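Local coordinates for protein apical membrane antigen AMA1 (Toxoplasma gondii ME49, PDB 4YIV) that takes part in host-cell invasion as part of the moving junction, the ring formed between the membranes of the parasite's apical tip and the target host cell, at residues F27-H32 / T333-L338; G36-L41 / C197-K202; P60-H65 / N344-S349. All coordinates share one frame; numbering follows the deposited sequence. Where two conformers were deposited one is given.

Interaction 1 of 3, residues F27-H32 / T333-L338; sequences FNLTHH and TAAGSL. With CO (cobalt (II) ion), chain I; NAG (2-acetamido-2-deoxy-beta-D-glucopyranose), chain B.
Leu29 reaches across to Thr333 and Ala335, where the chain leaves strand 329-333 of a five-stranded antiparallel sheet, consistent with a PAN-type domain, and turns through an ST motif. From CB the leucine points at this turn. Its CG lies beside the backbone N, opposite the carbonyl carbon (chi1 -66°), and the fork opens over two partners. CD1 meets Thr333 CB at 4.1 Å, the two side chains slanting past one another, while CD2 sits against Ala335 CB at 3.9 Å. Phe27 adds a looser touch: Thr333 CG2 lies near the plane of its ring, at the edge, 4.4 Å from CD1. No hydrogen bond spans the contact, and all the touching residues are buried. The methyl and hydroxyl of Thr333 split the work. CG2 faces Phe27, whereas OG1 turns to its own chain and accepts from Ala335 N at 3.1 Å and from Gly336 N at 3.2 Å, holding the turn that presents the Ala335 methyl. Within 27-32, Asn28 OD1 forms an Asx motif, accepting from His31 N, which stands well above the carbonyl plane, 69° out of it. The same asparagine begins the Asn-Leu-Thr glycosylation sequon. Beyond it, His31 NE2 and Glu25 bind a cobalt ion with three waters, although the modelled His31 bond is too short for its length to be trusted. His32 NE2 hydrogen-bonds to Glu25 OE1, standing behind that metal ligand. The glycan points away from the Leu29 contact, joined through Asn28 ND2 to C1 of the sugar by a bond of 1.5 Å.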
loop_
_atom_site.group_PDB
_atom_site.type_symbol
_atom_site.label_atom_id
_atom_site.label_comp_id
_atom_site.label_asym_id
_atom_site.label_seq_id
_atom_site.Cartn_x
_atom_site.Cartn_y
_atom_site.Cartn_z
ATOM N N PHE A 27 -2.782 -9.359 -7.535
ATOM C CA PHE A 27 -1.984 -9.668 -6.362
ATOM C C PHE A 27 -0.499 -9.637 -6.637
ATOM O O PHE A 27 0.303 -9.830 -5.724
ATOM C CB PHE A 27 -2.378 -11.020 -5.807
ATOM C CG PHE A 27 -3.792 -11.062 -5.316
ATOM C CD1 PHE A 27 -4.174 -10.291 -4.244
ATOM C CD2 PHE A 27 -4.755 -11.832 -5.964
ATOM C CE1 PHE A 27 -5.478 -10.301 -3.790
ATOM C CE2 PHE A 27 -6.058 -11.848 -5.519
ATOM C CZ PHE A 27 -6.425 -11.091 -4.433
ATOM N N ASN A 28 -0.115 -9.424 -7.882
ATOM C CA ASN A 28 1.294 -9.398 -8.255
ATOM C C ASN A 28 1.887 -8.020 -8.125
ATOM O O ASN A 28 1.911 -7.286 -9.037
ATOM C CB ASN A 28 1.539 -9.976 -9.652
ATOM C CG ASN A 28 3.013 -10.220 -9.931
ATOM O OD1 ASN A 28 3.862 -9.687 -9.253
ATOM N ND2 ASN A 28 3.310 -11.052 -10.916
ATOM N N LEU A 29 2.359 -7.705 -6.945
ATOM C CA LEU A 29 2.920 -6.387 -6.685
ATOM C C LEU A 29 4.256 -6.149 -7.381
ATOM O O LEU A 29 4.695 -5.010 -7.549
ATOM C CB LEU A 29 3.078 -6.188 -5.184
ATOM C CG LEU A 29 1.737 -6.140 -4.460
ATOM C CD1 LEU A 29 1.854 -6.386 -2.950
ATOM C CD2 LEU A 29 1.073 -4.738 -4.733
ATOM N N THR A 30 4.929 -7.205 -7.801
ATOM C CA THR A 30 6.146 -6.979 -8.582
ATOM C C THR A 30 5.835 -6.425 -9.983
ATOM O O THR A 30 6.560 -5.598 -10.539
ATOM C CB THR A 30 6.957 -8.291 -8.740
ATOM O OG1 THR A 30 7.164 -8.882 -7.451
ATOM C CG2 THR A 30 8.290 -7.983 -9.372
ATOM N N HIS A 31 4.743 -6.966 -10.528
ATOM C CA HIS A 31 4.241 -6.661 -11.862
ATOM C C HIS A 31 3.695 -5.241 -12.017
ATOM O O HIS A 31 4.090 -4.499 -12.881
ATOM C CB HIS A 31 3.172 -7.702 -12.259
ATOM C CG HIS A 31 2.679 -7.563 -13.668
ATOM N ND1 HIS A 31 3.490 -7.151 -14.702
ATOM C CD2 HIS A 31 1.465 -7.811 -14.219
ATOM C CE1 HIS A 31 2.797 -7.126 -15.825
ATOM N NE2 HIS A 31 1.563 -7.523 -15.559
ATOM N N HIS A 32 2.780 -4.864 -11.154
ATOM C CA HIS A 32 2.046 -3.620 -11.265
ATOM C C HIS A 32 2.621 -2.517 -10.369
ATOM O O HIS A 32 2.883 -1.409 -10.788
ATOM C CB HIS A 32 0.594 -3.936 -10.911
ATOM C CG HIS A 32 0.059 -5.093 -11.678
ATOM N ND1 HIS A 32 -0.763 -6.054 -11.132
ATOM C CD2 HIS A 32 0.248 -5.445 -12.969
ATOM C CE1 HIS A 32 -1.061 -6.943 -12.057
ATOM N NE2 HIS A 32 -0.480 -6.585 -13.183
ATOM N N THR A 333 -2.361 -8.172 1.822
ATOM C CA THR A 333 -1.062 -7.776 1.320
ATOM C C THR A 333 -0.642 -6.490 1.965
ATOM O O THR A 333 -1.449 -5.762 2.584
ATOM C CB THR A 333 -1.034 -7.582 -0.222
ATOM O OG1 THR A 333 -1.625 -6.329 -0.566
ATOM C CG2 THR A 333 -1.755 -8.692 -0.909
ATOM N N ALA A 334 0.656 -6.209 1.846
ATOM C CA ALA A 334 1.211 -4.974 2.327
ATOM C C ALA A 334 0.534 -3.742 1.738
ATOM O O ALA A 334 0.513 -2.656 2.359
ATOM C CB ALA A 334 2.750 -4.962 2.028
ATOM N N ALA A 335 -0.019 -3.884 0.533
ATOM C CA ALA A 335 -0.597 -2.727 -0.162
ATOM C C ALA A 335 -2.065 -2.471 0.202
ATOM O O ALA A 335 -2.523 -1.322 0.161
ATOM C CB ALA A 335 -0.497 -2.906 -1.680
ATOM N N GLY A 336 -2.792 -3.528 0.537
ATOM C CA GLY A 336 -4.230 -3.421 0.679
ATOM C C GLY A 336 -4.774 -3.041 2.041
ATOM O O GLY A 336 -4.035 -2.848 3.010
ATOM N N SER A 337 -6.110 -3.010 2.113
ATOM C CA SER A 337 -6.839 -2.537 3.283
ATOM C C SER A 337 -7.178 -3.719 4.179
ATOM O O SER A 337 -7.120 -4.868 3.752
ATOM C CB SER A 337 -8.144 -1.818 2.880
ATOM O OG SER A 337 -9.024 -2.744 2.261
ATOM N N LEU A 338 -7.537 -3.429 5.427
ATOM C CA LEU A 338 -8.004 -4.456 6.343
ATOM C C LEU A 338 -9.345 -4.982 5.886
ATOM O O LEU A 338 -9.588 -6.200 5.886
ATOM C CB LEU A 338 -8.103 -3.889 7.768
ATOM C CG LEU A 338 -8.658 -4.785 8.866
ATOM C CD1 LEU A 338 -7.888 -6.057 9.012
ATOM C CD2 LEU A 338 -8.622 -4.010 10.139
HETATM CO CO CO I . -0.089 -7.218 -15.924
HETATM C C1 NAG B . 4.640 -11.599 -11.274
HETATM C C2 NAG B . 4.873 -12.957 -11.929
HETATM C C3 NAG B . 6.326 -13.130 -12.348
HETATM C C4 NAG B . 6.767 -11.941 -13.185
HETATM C C5 NAG B . 6.500 -10.645 -12.431
HETATM C C6 NAG B . 6.919 -9.438 -13.262
HETATM C C7 NAG B . 3.222 -14.399 -10.889
HETATM C C8 NAG B . 2.954 -15.411 -9.815
HETATM N N2 NAG B . 4.490 -14.020 -11.019
HETATM O O3 NAG B . 6.466 -14.334 -13.110
HETATM O O4 NAG B . 8.164 -12.049 -13.476
HETATM O O5 NAG B . 5.114 -10.538 -12.106
HETATM O O6 NAG B . 6.068 -9.328 -14.408
HETATM O O7 NAG B . 2.334 -13.954 -11.599
HETATM O O HOH W 1 0.313 -9.347 -17.139
HETATM O O HOH W 2 0.555 -7.044 -17.908
HETATM O O HOH W 3 -0.368 -5.164 -16.437
#

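Interaction 2 of 3, residues G36-L41 / C197-K202; sequences GIYVDL and CFKPRK
Pro200 lies over one face of the Tyr38 ring in a CH-pi contact that joins strand 198-201 to the loop 36-41. The strand pairs antiparallel with strand 65-68 as a two-stranded sheet, and it enters from Cys197, which is tied by a disulfide to Cys184. Next comes Lys199: its CB stands 4.1 Å from Tyr38 OH, and its extended chain then carries the amine away from the loop. Pro200 does most of the touching. Its CG sits over the centre of the tyrosine ring, 3.9 Å from the centroid and 11° off the ring normal, with Pro200 CD 3.6 Å from Tyr38 CZ. The two side chains cross at about a right angle. Tyr38 achieves this with CG opposite its backbone N (chi1 180°), so that the ring swings out beside its own carbonyl group. Tyr38 O, hydrogen-bonded to Lys64 NZ, is also 3.3 Å from Pro200 CG, which therefore has the ring face and the carbonyl oxygen as close neighbours, and Val39 CG2 adds an apolar touch on the same CG at 4.0 Å. A water closes the polar end of the contact: it lies in the ring plane 2.7 Å from Tyr38 OH and donates to Pro200 O at 2.9 Å. Arg201 has its CB directed away from the loop; its NH2 forms a salt bridge with Glu272. At the end of the segment Lys202 stretches out its aliphatic chain, with NZ hydrogen-bonded to Ala334 O.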
loop_
_atom_site.group_PDB
_atom_site.type_symbol
_atom_site.label_atom_id
_atom_site.label_comp_id
_atom_site.label_asym_id
_atom_site.label_seq_id
_atom_site.Cartn_x
_atom_site.Cartn_y
_atom_site.Cartn_z
ATOM N N GLY A 36 9.160 -0.161 -3.798
ATOM C CA GLY A 36 8.994 -0.414 -2.391
ATOM C C GLY A 36 7.582 -0.080 -1.922
ATOM O O GLY A 36 6.874 0.730 -2.539
ATOM N N ILE A 37 7.172 -0.739 -0.849
ATOM C CA ILE A 37 5.836 -0.552 -0.275
ATOM C C ILE A 37 5.976 0.086 1.094
ATOM O O ILE A 37 5.334 1.090 1.397
ATOM C CB ILE A 37 5.120 -1.885 -0.180
ATOM C CG1 ILE A 37 4.894 -2.439 -1.598
ATOM C CG2 ILE A 37 3.767 -1.714 0.556
ATOM C CD1 ILE A 37 4.404 -3.828 -1.633
ATOM N N TYR A 38 6.819 -0.524 1.940
ATOM C CA TYR A 38 7.021 0.011 3.268
ATOM C C TYR A 38 7.688 1.371 3.152
ATOM O O TYR A 38 7.158 2.390 3.607
ATOM C CB TYR A 38 7.844 -0.979 4.102
ATOM C CG TYR A 38 8.119 -0.521 5.511
ATOM C CD1 TYR A 38 7.148 -0.600 6.491
ATOM C CD2 TYR A 38 9.366 -0.036 5.855
ATOM C CE1 TYR A 38 7.421 -0.183 7.796
ATOM C CE2 TYR A 38 9.655 0.365 7.132
ATOM C CZ TYR A 38 8.683 0.289 8.106
ATOM O OH TYR A 38 8.995 0.686 9.381
ATOM N N VAL A 39 8.849 1.392 2.506
ATOM C CA VAL A 39 9.424 2.626 2.004
ATOM C C VAL A 39 9.543 2.546 0.482
ATOM O O VAL A 39 10.170 1.623 -0.031
ATOM C CB VAL A 39 10.818 2.885 2.599
ATOM C CG1 VAL A 39 11.459 4.101 1.928
ATOM C CG2 VAL A 39 10.671 3.055 4.120
ATOM N N ASP A 40 8.930 3.510 -0.203
ATOM C CA ASP A 40 8.873 3.560 -1.662
ATOM C C ASP A 40 9.786 4.675 -2.119
ATOM O O ASP A 40 9.466 5.846 -1.931
ATOM C CB ASP A 40 7.443 3.812 -2.167
ATOM C CG ASP A 40 7.357 3.984 -3.697
ATOM O OD1 ASP A 40 8.407 3.958 -4.409
ATOM O OD2 ASP A 40 6.208 4.203 -4.179
ATOM N N LEU A 41 10.916 4.295 -2.708
ATOM C CA LEU A 41 11.885 5.257 -3.293
ATOM C C LEU A 41 12.462 4.678 -4.586
ATOM O O LEU A 41 13.675 4.496 -4.718
ATOM C CB LEU A 41 12.990 5.570 -2.281
ATOM C CG LEU A 41 12.486 6.317 -1.042
ATOM C CD1 LEU A 41 13.629 6.383 -0.018
ATOM C CD2 LEU A 41 12.011 7.710 -1.374
ATOM N N CYS A 197 12.750 11.608 14.317
ATOM C CA CYS A 197 12.685 10.302 13.715
ATOM C C CYS A 197 11.237 10.048 13.297
ATOM O O CYS A 197 10.302 10.641 13.843
ATOM C CB CYS A 197 13.161 9.226 14.694
ATOM S SG CYS A 197 14.976 9.326 15.078
ATOM N N PHE A 198 11.070 9.159 12.335
ATOM C CA PHE A 198 9.733 8.815 11.855
ATOM C C PHE A 198 9.828 7.511 11.104
ATOM O O PHE A 198 10.895 7.130 10.660
ATOM C CB PHE A 198 9.152 9.924 10.969
ATOM C CG PHE A 198 10.078 10.388 9.869
ATOM C CD1 PHE A 198 10.060 9.790 8.622
ATOM C CD2 PHE A 198 10.937 11.477 10.076
ATOM C CE1 PHE A 198 10.920 10.220 7.612
ATOM C CE2 PHE A 198 11.779 11.931 9.062
ATOM C CZ PHE A 198 11.774 11.298 7.825
ATOM N N LYS A 199 8.705 6.820 10.973
ATOM C CA LYS A 199 8.677 5.558 10.249
ATOM C C LYS A 199 7.244 5.291 9.767
ATOM O O LYS A 199 6.272 5.823 10.351
ATOM C CB LYS A 199 9.144 4.399 11.131
ATOM C CG LYS A 199 8.198 4.085 12.272
ATOM C CD LYS A 199 8.714 2.935 13.143
ATOM C CE LYS A 199 7.825 2.771 14.386
ATOM N NZ LYS A 199 8.465 1.877 15.407
ATOM N N PRO A 200 7.113 4.456 8.731
ATOM C CA PRO A 200 5.783 4.090 8.228
ATOM C C PRO A 200 5.075 3.175 9.192
ATOM O O PRO A 200 5.731 2.371 9.854
ATOM C CB PRO A 200 6.083 3.362 6.911
ATOM C CG PRO A 200 7.555 3.702 6.583
ATOM C CD PRO A 200 8.187 3.837 7.929
ATOM N N ARG A 201 3.760 3.274 9.212
ATOM C CA ARG A 201 2.972 2.431 10.061
ATOM C C ARG A 201 1.575 2.185 9.516
ATOM O O ARG A 201 1.014 3.000 8.801
ATOM C CB ARG A 201 2.833 3.122 11.420
ATOM C CG ARG A 201 2.630 2.200 12.607
ATOM C CD ARG A 201 3.960 1.819 13.233
ATOM N NE ARG A 201 3.798 1.340 14.599
ATOM C CZ ARG A 201 3.776 0.059 14.950
ATOM N NH1 ARG A 201 3.619 -0.270 16.222
ATOM N NH2 ARG A 201 3.916 -0.892 14.040
ATOM N N LYS A 202 1.038 1.039 9.892
ATOM C CA LYS A 202 -0.339 0.662 9.690
ATOM C C LYS A 202 -0.811 0.293 11.110
ATOM O O LYS A 202 -0.067 -0.289 11.848
ATOM C CB LYS A 202 -0.558 -0.477 8.713
ATOM C CG LYS A 202 -0.430 -0.084 7.262
ATOM C CD LYS A 202 -0.923 -1.189 6.345
ATOM C CE LYS A 202 -0.712 -0.871 4.873
ATOM N NZ LYS A 202 -1.424 -1.737 3.937
HETATM O O HOH W 4 7.085 0.257 11.250
#

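Interaction 3 of 3, residues P60-H65 / N344-S349; sequences PIWGKH and NFIIPS
Trp62 pushes the outer rim of its indole against Phe345 and Ile346, coming from the opposite direction to both. CZ3 of the tryptophan meets Phe345 CZ at 3.6 Å. The two rings do not stack: they touch rim to rim, with planes at 25° and centroids 5.7 Å apart. Alongside, Ile346 CG2 lies near the indole plane at the edge, 3.8 Å from CH2. The phenylalanine gets there because its CG is turned between the backbone N and the carbonyl carbon (chi1 56°), which brings the ring round toward the indole. The 3-10 turn 344-345 and Ile346 belong to the long loop between strands 329-333 and 372-373, packed here on strand 61-62 and helix 132-141. In the next layer, Leu133 of that helix packs on both Trp62 and Ile346, and Ile211 of strand 210-213 backs Trp62 and Phe345. Trp62 itself is placed by strand 61-62, an outer strand of a five-stranded antiparallel sheet, and by the type II turn from Ile61 to Lys64. Gly63 takes that turn's third position, and its carbonyl accepts from His65 ND1. The contact contains no hydrogen bond and no charge pair. It rests on apolar contact, with Trp62 and Ile346 buried, while the indole's one polar atom, NE1, is hydrogen-bonded to Asn230 OD1, a directional bond that should restrain rotation of the ring.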
loop_
_atom_site.group_PDB
_atom_site.type_symbol
_atom_site.label_atom_id
_atom_site.label_comp_id
_atom_site.label_asym_id
_atom_site.label_seq_id
_atom_site.Cartn_x
_atom_site.Cartn_y
_atom_site.Cartn_z
ATOM N N PRO A 60 -1.821 2.282 -4.766
ATOM C CA PRO A 60 -2.080 2.990 -3.503
ATOM C C PRO A 60 -1.856 2.066 -2.317
ATOM O O PRO A 60 -2.134 0.862 -2.391
ATOM C CB PRO A 60 -3.552 3.395 -3.603
ATOM C CG PRO A 60 -4.162 2.400 -4.514
ATOM C CD PRO A 60 -3.068 1.987 -5.502
ATOM N N ILE A 61 -1.340 2.621 -1.228
ATOM C CA ILE A 61 -1.040 1.801 -0.058
ATOM C C ILE A 61 -2.010 2.188 1.072
ATOM O O ILE A 61 -1.918 3.267 1.671
ATOM C CB ILE A 61 0.430 1.957 0.403
ATOM C CG1 ILE A 61 1.376 1.805 -0.800
ATOM C CG2 ILE A 61 0.729 0.940 1.517
ATOM C CD1 ILE A 61 1.246 0.487 -1.576
ATOM N N TRP A 62 -2.971 1.294 1.298
ATOM C CA TRP A 62 -4.126 1.585 2.129
ATOM C C TRP A 62 -3.795 1.552 3.610
ATOM O O TRP A 62 -3.340 0.543 4.108
ATOM C CB TRP A 62 -5.217 0.567 1.835
ATOM C CG TRP A 62 -5.764 0.629 0.423
ATOM C CD1 TRP A 62 -5.140 0.272 -0.752
ATOM C CD2 TRP A 62 -7.068 1.075 0.071
ATOM N NE1 TRP A 62 -6.007 0.494 -1.834
ATOM C CE2 TRP A 62 -7.189 0.991 -1.340
ATOM C CE3 TRP A 62 -8.149 1.563 0.819
ATOM C CZ2 TRP A 62 -8.354 1.367 -2.008
ATOM C CZ3 TRP A 62 -9.321 1.933 0.144
ATOM C CH2 TRP A 62 -9.406 1.830 -1.248
ATOM N N GLY A 63 -4.031 2.658 4.294
ATOM C CA GLY A 63 -3.873 2.698 5.740
ATOM C C GLY A 63 -2.454 3.106 6.133
ATOM O O GLY A 63 -2.164 3.321 7.308
ATOM N N LYS A 64 -1.568 3.255 5.144
ATOM C CA LYS A 64 -0.189 3.676 5.453
ATOM C C LYS A 64 -0.150 5.126 5.858
ATOM O O LYS A 64 -0.692 5.987 5.193
ATOM C CB LYS A 64 0.777 3.450 4.269
ATOM C CG LYS A 64 2.132 4.165 4.422
ATOM C CD LYS A 64 3.048 3.859 3.241
ATOM C CE LYS A 64 4.359 4.688 3.285
ATOM N NZ LYS A 64 5.349 4.187 2.287
ATOM N N HIS A 65 0.540 5.390 6.966
ATOM C CA HIS A 65 0.789 6.742 7.417
ATOM C C HIS A 65 2.194 6.772 8.015
ATOM O O HIS A 65 2.775 5.726 8.303
ATOM C CB HIS A 65 -0.259 7.211 8.452
ATOM C CG HIS A 65 -0.460 6.285 9.608
ATOM N ND1 HIS A 65 -1.096 5.065 9.496
ATOM C CD2 HIS A 65 -0.173 6.436 10.927
ATOM C CE1 HIS A 65 -1.145 4.481 10.685
ATOM N NE2 HIS A 65 -0.582 5.287 11.569
ATOM N N ASN A 344 -16.796 3.213 -1.662
ATOM C CA ASN A 344 -17.437 3.832 -2.794
ATOM C C ASN A 344 -16.477 4.749 -3.524
ATOM O O ASN A 344 -16.680 5.053 -4.698
ATOM C CB ASN A 344 -18.694 4.602 -2.360
ATOM C CG ASN A 344 -18.406 5.644 -1.302
ATOM O OD1 ASN A 344 -17.252 6.009 -1.063
ATOM N ND2 ASN A 344 -19.460 6.127 -0.648
ATOM N N PHE A 345 -15.413 5.189 -2.852
ATOM C CA PHE A 345 -14.526 6.160 -3.496
ATOM C C PHE A 345 -13.509 5.531 -4.457
ATOM O O PHE A 345 -12.658 6.250 -5.007
ATOM C CB PHE A 345 -13.786 7.018 -2.463
ATOM C CG PHE A 345 -12.987 6.239 -1.460
ATOM C CD1 PHE A 345 -11.696 5.840 -1.746
ATOM C CD2 PHE A 345 -13.503 5.954 -0.201
ATOM C CE1 PHE A 345 -10.933 5.160 -0.804
ATOM C CE2 PHE A 345 -12.734 5.266 0.739
ATOM C CZ PHE A 345 -11.457 4.874 0.429
ATOM N N ILE A 346 -13.598 4.219 -4.677
ATOM C CA ILE A 346 -12.902 3.590 -5.812
ATOM C C ILE A 346 -13.872 2.877 -6.776
ATOM O O ILE A 346 -13.467 2.034 -7.549
ATOM C CB ILE A 346 -11.813 2.569 -5.343
ATOM C CG1 ILE A 346 -12.426 1.345 -4.666
ATOM C CG2 ILE A 346 -10.803 3.261 -4.425
ATOM C CD1 ILE A 346 -11.456 0.166 -4.609
ATOM N N ILE A 347 -15.156 3.207 -6.728
ATOM C CA ILE A 347 -16.095 2.699 -7.752
ATOM C C ILE A 347 -16.195 3.708 -8.886
ATOM O O ILE A 347 -16.474 4.890 -8.648
ATOM C CB ILE A 347 -17.481 2.414 -7.146
ATOM C CG1 ILE A 347 -17.331 1.287 -6.130
ATOM C CG2 ILE A 347 -18.467 1.971 -8.253
ATOM C CD1 ILE A 347 -18.526 1.065 -5.282
ATOM N N PRO A 348 -15.904 3.277 -10.138
ATOM C CA PRO A 348 -15.840 4.303 -11.181
ATOM C C PRO A 348 -17.197 4.991 -11.431
ATOM O O PRO A 348 -18.225 4.337 -11.334
ATOM C CB PRO A 348 -15.400 3.508 -12.416
ATOM C CG PRO A 348 -14.704 2.353 -11.886
ATOM C CD PRO A 348 -15.400 1.986 -10.632
ATOM N N SER A 349 -17.169 6.276 -11.749
ATOM C CA SER A 349 -18.359 7.051 -12.098
ATOM C C SER A 349 -18.738 6.989 -13.584
ATOM O O SER A 349 -19.497 7.813 -14.082
ATOM C CB SER A 349 -18.124 8.494 -11.726
ATOM O OG SER A 349 -17.005 8.996 -12.406
#

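Counting from the N terminus, the chain passes 27-32, 36-41 and 60-65 before any contact closes. Interaction 2 closes first, when 197-202 returns to 36-41; interaction 1 follows at 333-338 and encloses it. Interaction 3 crosses both, since 60-65 lies inside those loops and 344-349 beyond them. The three contacts also touch one another directly: Trp62 N bonds to Ala335 O, Lys64 NZ to Tyr38 O, and Arg201 N to His65 O. The N-terminal loop and the tail after strand 329-333 are thus tied to the core of the chain. Its two five-stranded sheets share one strand order, consistent with paired PAN-type domains, one holding strand 61-62 and the other strand 329-333.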